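Local structure of malonyl CoA reductase (malonate semialdehyde-forming) (Sulfolobus tokodaii, 2EP5) at residues 117-125 with 331-340; 263-271 with 281-289. The protein probably catalyses the NADPH-dependent reduction of malonyl-CoA to malonate semialdehyde, as a member of the aspartate-semialdehyde dehydrogenase family. All blocks are in the same frame, centred on the assembly; numbering follows the deposited sequence.

From the N terminus, the chain builds most of the parallel Rossmann-type sheet before 117-125, the first half of contact 1. It then runs through strand 144-147, completing that sheet, and the first three strands of the dimerisation domain's mixed sheet. Contact 2 (263-271 with 281-289) forms next, before strands 308-316 and 319-326, closing a loop of nine intervening residues including most of helix 271-274. Contact 1 closes only when 331-340 returns, after 205 intervening residues, so contact 2 nests inside it. Contact 1 ties the start of the C-terminal helix to the nucleotide-binding half; contact 2 ties a helix to an outer strand of the mixed sheet. Glu123 joins them, its O probably hydrogen-bonded to Ser270 OG.

Contact 1: 117-125 with 331-340; sequences VPLINPEIN and RGAAGITILT
Arg331 reaches from the approach to the C-terminal helix 334-347 to meet Asn121 and Glu123, at a point where that helix packs back against the Rossmann-type NAD-binding domain. The polar part is a charged network round the Arg331 guanidinium. Arg331 NH2 gives a nearly straight bond (169°) to Asn121 OD1 at 2.9 Å, and the oxygen lies at the guanidinium edge although the amide is turned 46° from that plane. Asn121 swings CG away from its backbone N (chi1 -169°), which carries OD1 over to the arginine. Glu123 comes from the opposite direction in a salt bridge: Arg331 NH1 meets OE2 at 3.2 Å from above the carboxylate plane, while NH2 is modelled at a doubtfully short distance from OE1. Met306 O and Gln273 NE2 add partners for Arg331 NH1 and Glu123 OE2 respectively, but Arg331 NE is buried without one.

The apolar part centres on Pro122. Its CB lies tightly against Leu339 CD1, 3.3 Å away, and its CD faces Ile336 CG2 at 4.3 Å. The Ile336 side chain is about 7 Å from that of Cys151, the predicted acyl-thioester residue. Ile120 CG2 touches Thr340 OG1 at 3.8 Å.

Asn125 braces the loop from within: its OD1 accepts from Asn121 N in the carbonyl plane, and its ND2 donates to Leu119 O at 2.6 Å.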
ATOM      1  N   VAL A 117     -39.193  11.111 -10.778  1.00 26.67           N
ATOM      2  CA  VAL A 117     -37.977  10.872 -11.534  1.00 25.00           C
ATOM      3  C   VAL A 117     -37.549   9.415 -11.418  1.00 25.28           C
ATOM      4  O   VAL A 117     -37.368   8.892 -10.319  1.00 24.64           O
ATOM      5  CB  VAL A 117     -36.846  11.788 -11.035  1.00 24.31           C
ATOM      6  CG1 VAL A 117     -35.602  11.594 -11.874  1.00 21.81           C
ATOM      7  CG2 VAL A 117     -37.308  13.239 -11.080  1.00 22.89           C
ATOM      8  N   PRO A 118     -37.384   8.736 -12.561  1.00 25.08           N
ATOM      9  CA  PRO A 118     -36.972   7.327 -12.541  1.00 23.67           C
ATOM     10  C   PRO A 118     -35.510   7.190 -12.103  1.00 22.49           C
ATOM     11  O   PRO A 118     -34.658   7.972 -12.531  1.00 20.52           O
ATOM     12  CB  PRO A 118     -37.159   6.881 -13.993  1.00 23.70           C
ATOM     13  CG  PRO A 118     -38.027   7.971 -14.622  1.00 26.04           C
ATOM     14  CD  PRO A 118     -37.566   9.213 -13.940  1.00 23.89           C
ATOM     15  N   LEU A 119     -35.235   6.220 -11.231  1.00 21.09           N
ATOM     16  CA  LEU A 119     -33.868   5.945 -10.769  1.00 21.59           C
ATOM     17  C   LEU A 119     -33.566   4.619 -11.450  1.00 20.95           C
ATOM     18  O   LEU A 119     -34.058   3.570 -11.038  1.00 20.96           O
ATOM     19  CB  LEU A 119     -33.817   5.798  -9.248  1.00 20.03           C
ATOM     20  CG  LEU A 119     -32.424   5.712  -8.615  1.00 20.42           C
ATOM     21  CD1 LEU A 119     -31.577   6.918  -9.032  1.00 18.97           C
ATOM     22  CD2 LEU A 119     -32.564   5.649  -7.104  1.00 19.43           C
ATOM     23  N   ILE A 120     -32.760   4.671 -12.501  1.00 21.36           N
ATOM     24  CA  ILE A 120     -32.490   3.476 -13.276  1.00 22.38           C
ATOM     25  C   ILE A 120     -31.184   2.715 -13.162  1.00 23.98           C
ATOM     26  O   ILE A 120     -30.099   3.285 -13.078  1.00 23.27           O
ATOM     27  CB  ILE A 120     -32.698   3.755 -14.788  1.00 21.78           C
ATOM     28  CG1 ILE A 120     -34.091   4.351 -15.027  1.00 22.11           C
ATOM     29  CG2 ILE A 120     -32.549   2.460 -15.592  1.00 19.80           C
ATOM     30  CD1 ILE A 120     -35.229   3.464 -14.563  1.00 21.91           C
ATOM     31  N   ASN A 121     -31.348   1.395 -13.162  1.00 25.57           N
ATOM     32  CA  ASN A 121     -30.275   0.414 -13.182  1.00 28.47           C
ATOM     33  C   ASN A 121     -30.954  -0.538 -14.165  1.00 28.41           C
ATOM     34  O   ASN A 121     -31.740  -1.404 -13.772  1.00 27.04           O
ATOM     35  CB  ASN A 121     -30.056  -0.264 -11.826  1.00 28.20           C
ATOM     36  CG  ASN A 121     -28.773  -1.088 -11.804  1.00 30.11           C
ATOM     37  OD1 ASN A 121     -28.126  -1.258 -12.841  1.00 26.73           O
ATOM     38  ND2 ASN A 121     -28.400  -1.604 -10.632  1.00 29.20           N
ATOM     39  N   PRO A 122     -30.670  -0.360 -15.469  1.00 29.45           N
ATOM     40  CA  PRO A 122     -31.203  -1.120 -16.607  1.00 28.82           C
ATOM     41  C   PRO A 122     -31.828  -2.492 -16.328  1.00 28.16           C
ATOM     42  O   PRO A 122     -33.046  -2.652 -16.395  1.00 28.25           O
ATOM     43  CB  PRO A 122     -30.013  -1.185 -17.553  1.00 30.14           C
ATOM     44  CG  PRO A 122     -29.396   0.159 -17.364  1.00 28.67           C
ATOM     45  CD  PRO A 122     -29.411   0.311 -15.854  1.00 28.78           C
ATOM     46  N   GLU A 123     -30.994  -3.478 -16.028  1.00 27.37           N
ATOM     47  CA  GLU A 123     -31.473  -4.828 -15.759  1.00 27.56           C
ATOM     48  C   GLU A 123     -32.506  -4.901 -14.637  1.00 27.51           C
ATOM     49  O   GLU A 123     -33.461  -5.670 -14.706  1.00 28.41           O
ATOM     50  CB  GLU A 123     -30.294  -5.750 -15.404  1.00 27.00           C
ATOM     51  CG  GLU A 123     -29.325  -6.038 -16.548  1.00 26.67           C
ATOM     52  CD  GLU A 123     -28.231  -4.993 -16.698  1.00 26.43           C
ATOM     53  OE1 GLU A 123     -28.408  -3.858 -16.218  1.00 29.10           O
ATOM     54  OE2 GLU A 123     -27.193  -5.301 -17.314  1.00 24.06           O
ATOM     55  N   ILE A 124     -32.322  -4.087 -13.611  1.00 28.96           N
ATOM     56  CA  ILE A 124     -33.204  -4.109 -12.456  1.00 29.60           C
ATOM     57  C   ILE A 124     -34.597  -3.480 -12.595  1.00 29.87           C
ATOM     58  O   ILE A 124     -35.595  -4.102 -12.224  1.00 28.79           O
ATOM     59  CB  ILE A 124     -32.487  -3.472 -11.242  1.00 29.69           C
ATOM     60  CG1 ILE A 124     -31.084  -4.070 -11.100  1.00 30.78           C
ATOM     61  CG2 ILE A 124     -33.277  -3.719  -9.969  1.00 30.83           C
ATOM     62  CD1 ILE A 124     -31.062  -5.586 -10.991  1.00 30.58           C
ATOM     63  N   ASN A 125     -34.676  -2.260 -13.120  1.00 29.39           N
ATOM     64  CA  ASN A 125     -35.971  -1.597 -13.227  1.00 28.44           C
ATOM     65  C   ASN A 125     -36.169  -0.711 -14.456  1.00 27.32           C
ATOM     66  O   ASN A 125     -36.589   0.440 -14.332  1.00 26.16           O
ATOM     67  CB  ASN A 125     -36.217  -0.764 -11.961  1.00 27.06           C
ATOM     68  CG  ASN A 125     -35.192   0.341 -11.786  1.00 27.60           C
ATOM     69  OD1 ASN A 125     -34.062   0.232 -12.256  1.00 27.03           O
ATOM     70  ND2 ASN A 125     -35.576   1.404 -11.098  1.00 29.02           N
ATOM     71  N   ARG A 331     -20.169  -0.213 -13.714  1.00 24.49           N
ATOM     72  CA  ARG A 331     -21.484  -0.662 -13.286  1.00 23.17           C
ATOM     73  C   ARG A 331     -22.096   0.386 -12.360  1.00 22.83           C
ATOM     74  O   ARG A 331     -23.300   0.636 -12.394  1.00 23.47           O
ATOM     75  CB  ARG A 331     -21.371  -1.974 -12.514  1.00 23.41           C
ATOM     76  CG  ARG A 331     -22.714  -2.576 -12.155  1.00 23.98           C
ATOM     77  CD  ARG A 331     -23.299  -3.203 -13.395  1.00 26.77           C
ATOM     78  NE  ARG A 331     -24.712  -2.924 -13.559  1.00 25.36           N
ATOM     79  CZ  ARG A 331     -25.434  -3.377 -14.574  1.00 26.34           C
ATOM     80  NH1 ARG A 331     -24.868  -4.129 -15.506  1.00 25.04           N
ATOM     81  NH2 ARG A 331     -26.723  -3.089 -14.650  1.00 29.26           N
ATOM     82  N   GLY A 332     -21.250   0.997 -11.539  1.00 20.57           N
ATOM     83  CA  GLY A 332     -21.720   1.978 -10.585  1.00 20.29           C
ATOM     84  C   GLY A 332     -21.900   3.404 -11.053  1.00 21.47           C
ATOM     85  O   GLY A 332     -22.368   4.230 -10.275  1.00 21.59           O
ATOM     86  N   ALA A 333     -21.528   3.709 -12.297  1.00 21.92           N
ATOM     87  CA  ALA A 333     -21.669   5.070 -12.814  1.00 20.50           C
ATOM     88  C   ALA A 333     -21.678   5.178 -14.339  1.00 21.37           C
ATOM     89  O   ALA A 333     -22.749   5.165 -14.949  1.00 22.42           O
ATOM     90  CB  ALA A 333     -20.576   5.961 -12.237  1.00 19.56           C
ATOM     91  N   ALA A 334     -20.491   5.282 -14.946  1.00 20.02           N
ATOM     92  CA  ALA A 334     -20.345   5.426 -16.402  1.00 20.78           C
ATOM     93  C   ALA A 334     -21.165   4.462 -17.252  1.00 21.41           C
ATOM     94  O   ALA A 334     -21.982   4.883 -18.073  1.00 23.59           O
ATOM     95  CB  ALA A 334     -18.873   5.318 -16.794  1.00 21.01           C
ATOM     96  N   GLY A 335     -20.937   3.169 -17.057  1.00 20.67           N
ATOM     97  CA  GLY A 335     -21.643   2.167 -17.823  1.00 19.65           C
ATOM     98  C   GLY A 335     -23.151   2.130 -17.669  1.00 21.68           C
ATOM     99  O   GLY A 335     -23.852   1.877 -18.650  1.00 23.16           O
ATOM    100  N   ILE A 336     -23.677   2.371 -16.469  1.00 21.38           N
ATOM    101  CA  ILE A 336     -25.133   2.319 -16.322  1.00 21.54           C
ATOM    102  C   ILE A 336     -25.835   3.535 -16.915  1.00 19.05           C
ATOM    103  O   ILE A 336     -26.976   3.435 -17.343  1.00 18.72           O
ATOM    104  CB  ILE A 336     -25.588   2.153 -14.849  1.00 19.88           C
ATOM    105  CG1 ILE A 336     -24.881   3.158 -13.956  1.00 18.73           C
ATOM    106  CG2 ILE A 336     -25.351   0.739 -14.399  1.00 22.25           C
ATOM    107  CD1 ILE A 336     -25.471   3.228 -12.585  1.00 22.75           C
ATOM    108  N   THR A 337     -25.156   4.674 -16.940  1.00 18.32           N
ATOM    109  CA  THR A 337     -25.742   5.877 -17.514  1.00 19.04           C
ATOM    110  C   THR A 337     -25.864   5.671 -19.023  1.00 20.76           C
ATOM    111  O   THR A 337     -26.901   5.943 -19.626  1.00 21.53           O
ATOM    112  CB  THR A 337     -24.862   7.107 -17.258  1.00 18.14           C
ATOM    113  OG1 THR A 337     -24.794   7.357 -15.853  1.00 16.46           O
ATOM    114  CG2 THR A 337     -25.438   8.338 -17.962  1.00 17.48           C
ATOM    115  N   ILE A 338     -24.789   5.180 -19.622  1.00 22.45           N
ATOM    116  CA  ILE A 338     -24.756   4.936 -21.056  1.00 22.38           C
ATOM    117  C   ILE A 338     -25.742   3.821 -21.400  1.00 22.09           C
ATOM    118  O   ILE A 338     -26.437   3.884 -22.419  1.00 22.30           O
ATOM    119  CB  ILE A 338     -23.310   4.562 -21.498  1.00 22.06           C
ATOM    120  CG1 ILE A 338     -22.405   5.793 -21.366  1.00 20.39           C
ATOM    121  CG2 ILE A 338     -23.302   4.029 -22.925  1.00 22.23           C
ATOM    122  CD1 ILE A 338     -20.921   5.500 -21.539  1.00 17.28           C
ATOM    123  N   LEU A 339     -25.812   2.809 -20.540  1.00 21.09           N
ATOM    124  CA  LEU A 339     -26.718   1.686 -20.765  1.00 21.63           C
ATOM    125  C   LEU A 339     -28.160   2.175 -20.635  1.00 21.70           C
ATOM    126  O   LEU A 339     -29.065   1.679 -21.312  1.00 22.56           O
ATOM    127  CB  LEU A 339     -26.468   0.569 -19.740  1.00 20.12           C
ATOM    128  CG  LEU A 339     -26.615  -0.887 -20.205  1.00 20.05           C
ATOM    129  CD1 LEU A 339     -27.167  -1.718 -19.062  1.00 17.80           C
ATOM    130  CD2 LEU A 339     -27.529  -1.003 -21.402  1.00 16.67           C
ATOM    131  N   THR A 340     -28.372   3.148 -19.753  1.00 21.94           N
ATOM    132  CA  THR A 340     -29.705   3.693 -19.553  1.00 20.81           C
ATOM    133  C   THR A 340     -30.154   4.390 -20.823  1.00 20.01           C
ATOM    134  O   THR A 340     -31.305   4.254 -21.233  1.00 19.14           O
ATOM    135  CB  THR A 340     -29.740   4.681 -18.364  1.00 22.23           C
ATOM    136  OG1 THR A 340     -29.398   3.982 -17.158  1.00 22.53           O
ATOM    137  CG2 THR A 340     -31.137   5.283 -18.207  1.00 20.09           C
TER

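Contact 2: 263-271 with 281-289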
ATOM      1  N   LYS A 263     -28.459 -20.726  -9.120  1.00 31.43           N
ATOM      2  CA  LYS A 263     -28.954 -20.869 -10.478  1.00 33.09           C
ATOM      3  C   LYS A 263     -29.664 -19.597 -10.950  1.00 31.69           C
ATOM      4  O   LYS A 263     -29.426 -19.119 -12.060  1.00 31.80           O
ATOM      5  CB  LYS A 263     -29.916 -22.058 -10.561  1.00 35.23           C
ATOM      6  CG  LYS A 263     -30.488 -22.306 -11.955  1.00 40.14           C
ATOM      7  CD  LYS A 263     -31.604 -23.362 -11.945  1.00 43.17           C
ATOM      8  CE  LYS A 263     -31.103 -24.730 -11.487  1.00 44.20           C
ATOM      9  NZ  LYS A 263     -32.214 -25.725 -11.396  1.00 44.24           N
ATOM     10  N   THR A 264     -30.526 -19.047 -10.099  1.00 29.91           N
ATOM     11  CA  THR A 264     -31.278 -17.843 -10.439  1.00 28.79           C
ATOM     12  C   THR A 264     -30.365 -16.655 -10.742  1.00 28.50           C
ATOM     13  O   THR A 264     -30.608 -15.903 -11.686  1.00 27.36           O
ATOM     14  CB  THR A 264     -32.261 -17.456  -9.292  1.00 30.01           C
ATOM     15  OG1 THR A 264     -33.172 -18.539  -9.054  1.00 27.16           O
ATOM     16  CG2 THR A 264     -33.058 -16.212  -9.663  1.00 25.86           C
ATOM     17  N   LEU A 265     -29.313 -16.494  -9.945  1.00 27.95           N
ATOM     18  CA  LEU A 265     -28.373 -15.392 -10.133  1.00 27.19           C
ATOM     19  C   LEU A 265     -27.528 -15.536 -11.397  1.00 28.29           C
ATOM     20  O   LEU A 265     -27.312 -14.561 -12.113  1.00 27.89           O
ATOM     21  CB  LEU A 265     -27.443 -15.276  -8.923  1.00 26.60           C
ATOM     22  CG  LEU A 265     -28.059 -15.049  -7.540  1.00 26.22           C
ATOM     23  CD1 LEU A 265     -26.966 -15.138  -6.493  1.00 27.32           C
ATOM     24  CD2 LEU A 265     -28.749 -13.693  -7.482  1.00 26.37           C
ATOM     25  N   LYS A 266     -27.046 -16.748 -11.667  1.00 29.42           N
ATOM     26  CA  LYS A 266     -26.211 -16.982 -12.841  1.00 31.89           C
ATOM     27  C   LYS A 266     -27.008 -16.912 -14.139  1.00 31.70           C
ATOM     28  O   LYS A 266     -26.462 -16.620 -15.199  1.00 31.28           O
ATOM     29  CB  LYS A 266     -25.509 -18.346 -12.739  1.00 34.78           C
ATOM     30  CG  LYS A 266     -26.434 -19.543 -12.838  1.00 39.04           C
ATOM     31  CD  LYS A 266     -25.693 -20.857 -12.621  1.00 42.65           C
ATOM     32  CE  LYS A 266     -24.769 -21.213 -13.787  1.00 45.20           C
ATOM     33  NZ  LYS A 266     -23.606 -20.290 -13.939  1.00 46.78           N
ATOM     34  N   ASN A 267     -28.304 -17.179 -14.047  1.00 31.56           N
ATOM     35  CA  ASN A 267     -29.178 -17.142 -15.211  1.00 31.84           C
ATOM     36  C   ASN A 267     -29.933 -15.827 -15.331  1.00 31.77           C
ATOM     37  O   ASN A 267     -30.768 -15.676 -16.221  1.00 33.29           O
ATOM     38  CB  ASN A 267     -30.196 -18.281 -15.146  1.00 32.15           C
ATOM     39  CG  ASN A 267     -29.590 -19.628 -15.475  1.00 34.07           C
ATOM     40  OD1 ASN A 267     -30.212 -20.661 -15.238  1.00 34.84           O
ATOM     41  ND2 ASN A 267     -28.377 -19.625 -16.034  1.00 33.53           N
ATOM     42  N   PHE A 268     -29.653 -14.878 -14.444  1.00 30.56           N
ATOM     43  CA  PHE A 268     -30.357 -13.603 -14.502  1.00 30.04           C
ATOM     44  C   PHE A 268     -30.032 -12.785 -15.740  1.00 30.09           C
ATOM     45  O   PHE A 268     -28.887 -12.376 -15.942  1.00 30.13           O
ATOM     46  CB  PHE A 268     -30.063 -12.749 -13.270  1.00 28.93           C
ATOM     47  CG  PHE A 268     -30.825 -11.446 -13.247  1.00 31.01           C
ATOM     48  CD1 PHE A 268     -32.219 -11.441 -13.182  1.00 30.99           C
ATOM     49  CD2 PHE A 268     -30.151 -10.225 -13.296  1.00 29.38           C
ATOM     50  CE1 PHE A 268     -32.933 -10.235 -13.165  1.00 30.03           C
ATOM     51  CE2 PHE A 268     -30.850  -9.016 -13.281  1.00 28.79           C
ATOM     52  CZ  PHE A 268     -32.245  -9.021 -13.215  1.00 31.36           C
ATOM     53  N   LYS A 269     -31.052 -12.558 -16.561  1.00 30.89           N
ATOM     54  CA  LYS A 269     -30.933 -11.755 -17.773  1.00 32.77           C
ATOM     55  C   LYS A 269     -32.160 -10.860 -17.828  1.00 32.32           C
ATOM     56  O   LYS A 269     -33.207 -11.199 -17.282  1.00 32.82           O
ATOM     57  CB  LYS A 269     -30.886 -12.629 -19.029  1.00 33.93           C
ATOM     58  CG  LYS A 269     -29.587 -13.385 -19.227  1.00 36.77           C
ATOM     59  CD  LYS A 269     -29.514 -13.953 -20.635  1.00 39.93           C
ATOM     60  CE  LYS A 269     -28.454 -15.031 -20.747  1.00 41.08           C
ATOM     61  NZ  LYS A 269     -28.842 -16.237 -19.955  1.00 43.32           N
ATOM     62  N   SER A 270     -32.034  -9.717 -18.486  1.00 31.29           N
ATOM     63  CA  SER A 270     -33.150  -8.793 -18.580  1.00 30.58           C
ATOM     64  C   SER A 270     -33.229  -8.224 -19.994  1.00 30.68           C
ATOM     65  O   SER A 270     -32.601  -8.752 -20.914  1.00 30.27           O
ATOM     66  CB  SER A 270     -32.975  -7.675 -17.548  1.00 29.62           C
ATOM     67  OG  SER A 270     -34.131  -6.868 -17.459  1.00 30.83           O
ATOM     68  N   LEU A 271     -33.996  -7.150 -20.160  1.00 31.30           N
ATOM     69  CA  LEU A 271     -34.177  -6.507 -21.458  1.00 31.97           C
ATOM     70  C   LEU A 271     -32.866  -6.107 -22.130  1.00 32.61           C
ATOM     71  O   LEU A 271     -32.700  -6.301 -23.337  1.00 32.81           O
ATOM     72  CB  LEU A 271     -35.088  -5.284 -21.311  1.00 32.13           C
ATOM     73  CG  LEU A 271     -35.409  -4.475 -22.573  1.00 33.67           C
ATOM     74  CD1 LEU A 271     -36.782  -3.829 -22.431  1.00 33.27           C
ATOM     75  CD2 LEU A 271     -34.335  -3.422 -22.805  1.00 32.52           C
ATOM     76  N   PRO A 281     -23.809  -6.327 -20.510  1.00 26.78           N
ATOM     77  CA  PRO A 281     -22.965  -7.528 -20.450  1.00 27.32           C
ATOM     78  C   PRO A 281     -23.817  -8.762 -20.752  1.00 28.15           C
ATOM     79  O   PRO A 281     -25.032  -8.724 -20.563  1.00 28.19           O
ATOM     80  CB  PRO A 281     -22.460  -7.515 -19.011  1.00 24.41           C
ATOM     81  CG  PRO A 281     -23.641  -6.977 -18.268  1.00 26.31           C
ATOM     82  CD  PRO A 281     -24.110  -5.823 -19.157  1.00 25.99           C
ATOM     83  N   LYS A 282     -23.195  -9.843 -21.221  1.00 29.37           N
ATOM     84  CA  LYS A 282     -23.936 -11.067 -21.528  1.00 30.77           C
ATOM     85  C   LYS A 282     -24.549 -11.690 -20.269  1.00 31.71           C
ATOM     86  O   LYS A 282     -25.654 -12.230 -20.311  1.00 30.80           O
ATOM     87  CB  LYS A 282     -23.030 -12.099 -22.203  1.00 33.75           C
ATOM     88  CG  LYS A 282     -23.132 -12.173 -23.719  1.00 36.60           C
ATOM     89  CD  LYS A 282     -22.378 -11.046 -24.404  1.00 41.13           C
ATOM     90  CE  LYS A 282     -22.154 -11.354 -25.890  1.00 42.51           C
ATOM     91  NZ  LYS A 282     -21.336 -12.595 -26.098  1.00 41.33           N
ATOM     92  N   GLN A 283     -23.817 -11.634 -19.157  1.00 32.78           N
ATOM     93  CA  GLN A 283     -24.298 -12.175 -17.884  1.00 32.72           C
ATOM     94  C   GLN A 283     -24.034 -11.113 -16.816  1.00 30.41           C
ATOM     95  O   GLN A 283     -22.937 -11.039 -16.265  1.00 32.43           O
ATOM     96  CB  GLN A 283     -23.562 -13.474 -17.530  1.00 34.48           C
ATOM     97  CG  GLN A 283     -24.299 -14.307 -16.487  1.00 40.59           C
ATOM     98  CD  GLN A 283     -23.547 -15.562 -16.059  1.00 43.51           C
ATOM     99  OE1 GLN A 283     -23.081 -16.343 -16.896  1.00 47.23           O
ATOM    100  NE2 GLN A 283     -23.442 -15.769 -14.749  1.00 40.10           N
ATOM    101  N   PRO A 284     -25.044 -10.282 -16.503  1.00 28.02           N
ATOM    102  CA  PRO A 284     -24.908  -9.214 -15.503  1.00 25.52           C
ATOM    103  C   PRO A 284     -24.460  -9.672 -14.124  1.00 24.69           C
ATOM    104  O   PRO A 284     -23.916  -8.888 -13.351  1.00 25.07           O
ATOM    105  CB  PRO A 284     -26.291  -8.571 -15.497  1.00 23.55           C
ATOM    106  CG  PRO A 284     -27.187  -9.718 -15.834  1.00 25.88           C
ATOM    107  CD  PRO A 284     -26.443 -10.406 -16.945  1.00 24.88           C
ATOM    108  N   ILE A 285     -24.690 -10.942 -13.818  1.00 23.91           N
ATOM    109  CA  ILE A 285     -24.289 -11.490 -12.535  1.00 25.31           C
ATOM    110  C   ILE A 285     -23.486 -12.765 -12.746  1.00 26.02           C
ATOM    111  O   ILE A 285     -23.941 -13.695 -13.408  1.00 26.17           O
ATOM    112  CB  ILE A 285     -25.510 -11.824 -11.653  1.00 24.97           C
ATOM    113  CG1 ILE A 285     -26.363 -10.567 -11.433  1.00 23.47           C
ATOM    114  CG2 ILE A 285     -25.034 -12.397 -10.321  1.00 23.13           C
ATOM    115  CD1 ILE A 285     -27.714 -10.832 -10.746  1.00 24.57           C
ATOM    116  N   ILE A 286     -22.280 -12.796 -12.193  1.00 26.68           N
ATOM    117  CA  ILE A 286     -21.417 -13.965 -12.299  1.00 26.51           C
ATOM    118  C   ILE A 286     -21.316 -14.612 -10.922  1.00 28.03           C
ATOM    119  O   ILE A 286     -21.086 -13.923  -9.921  1.00 28.93           O
ATOM    120  CB  ILE A 286     -19.990 -13.579 -12.741  1.00 26.68           C
ATOM    121  CG1 ILE A 286     -20.014 -13.004 -14.155  1.00 27.06           C
ATOM    122  CG2 ILE A 286     -19.070 -14.795 -12.666  1.00 24.43           C
ATOM    123  CD1 ILE A 286     -18.677 -12.410 -14.594  1.00 27.72           C
ATOM    124  N   VAL A 287     -21.492 -15.929 -10.866  1.00 27.90           N
ATOM    125  CA  VAL A 287     -21.388 -16.644  -9.597  1.00 25.77           C
ATOM    126  C   VAL A 287     -20.090 -17.451  -9.566  1.00 27.07           C
ATOM    127  O   VAL A 287     -19.770 -18.191 -10.500  1.00 27.16           O
ATOM    128  CB  VAL A 287     -22.595 -17.587  -9.379  1.00 24.66           C
ATOM    129  CG1 VAL A 287     -22.411 -18.380  -8.100  1.00 21.83           C
ATOM    130  CG2 VAL A 287     -23.885 -16.773  -9.297  1.00 23.12           C
ATOM    131  N   ARG A 288     -19.334 -17.288  -8.488  1.00 27.17           N
ATOM    132  CA  ARG A 288     -18.075 -17.994  -8.319  1.00 27.56           C
ATOM    133  C   ARG A 288     -18.216 -19.103  -7.280  1.00 29.03           C
ATOM    134  O   ARG A 288     -18.768 -18.880  -6.206  1.00 29.29           O
ATOM    135  CB  ARG A 288     -16.993 -17.003  -7.893  1.00 27.11           C
ATOM    136  CG  ARG A 288     -16.432 -16.218  -9.051  1.00 29.23           C
ATOM    137  CD  ARG A 288     -15.492 -17.103  -9.825  1.00 31.20           C
ATOM    138  NE  ARG A 288     -15.557 -16.909 -11.263  1.00 33.60           N
ATOM    139  CZ  ARG A 288     -14.872 -17.648 -12.128  1.00 36.24           C
ATOM    140  NH1 ARG A 288     -14.084 -18.619 -11.679  1.00 34.84           N
ATOM    141  NH2 ARG A 288     -14.976 -17.422 -13.434  1.00 36.24           N
ATOM    142  N   ASP A 289     -17.723 -20.296  -7.605  1.00 29.76           N
ATOM    143  CA  ASP A 289     -17.801 -21.419  -6.681  1.00 31.45           C
ATOM    144  C   ASP A 289     -16.637 -21.440  -5.692  1.00 31.91           C
ATOM    145  O   ASP A 289     -16.775 -21.951  -4.580  1.00 31.14           O
ATOM    146  CB  ASP A 289     -17.824 -22.747  -7.440  1.00 35.30           C
ATOM    147  CG  ASP A 289     -19.025 -22.884  -8.353  1.00 38.57           C
ATOM    148  OD1 ASP A 289     -20.145 -22.522  -7.933  1.00 41.07           O
ATOM    149  OD2 ASP A 289     -18.848 -23.369  -9.491  1.00 41.01           O
TER
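Phe268 sets its ring against Pro284 and Ile285, crossing the proline at about a right angle and the isoleucine more obliquely. A chi1 of -177° points the ring directly away from the backbone N of Phe268 and brings its CD2 to 3.6 Å from Ile285 CD1 and 3.9 Å from Pro284 CG. The proline also touches the backbone of Phe268, with Pro284 CG 3.2 Å from Phe268 O. Beyond the ring, Leu265 CB touches two residues of the strand, Ile285 CG2 at 4.0 Å and Val287 CG2 at 3.9 Å. These contacts lay the end of helix 258-266 across strand 285-287, an outermost strand, within this chain, of the mixed sheet in the dimerisation domain, whose Ile286 backbone pairs with Val308 and Val310 of strand 308-316. Ile285 and Val287 point their CB atoms at the helix, and Ile286 points away. Gln283 runs out extended beside the helix end, and its amide serves its own segment, NE2 donating to Ile285 O at 2.5 Å in the carbonyl plane. Cutting Gln283 back to an alanine is likely to leave Ile285 O without that donor and to open a gap beside Lys266, whose CB lies 3.9 Å from Gln283 NE2.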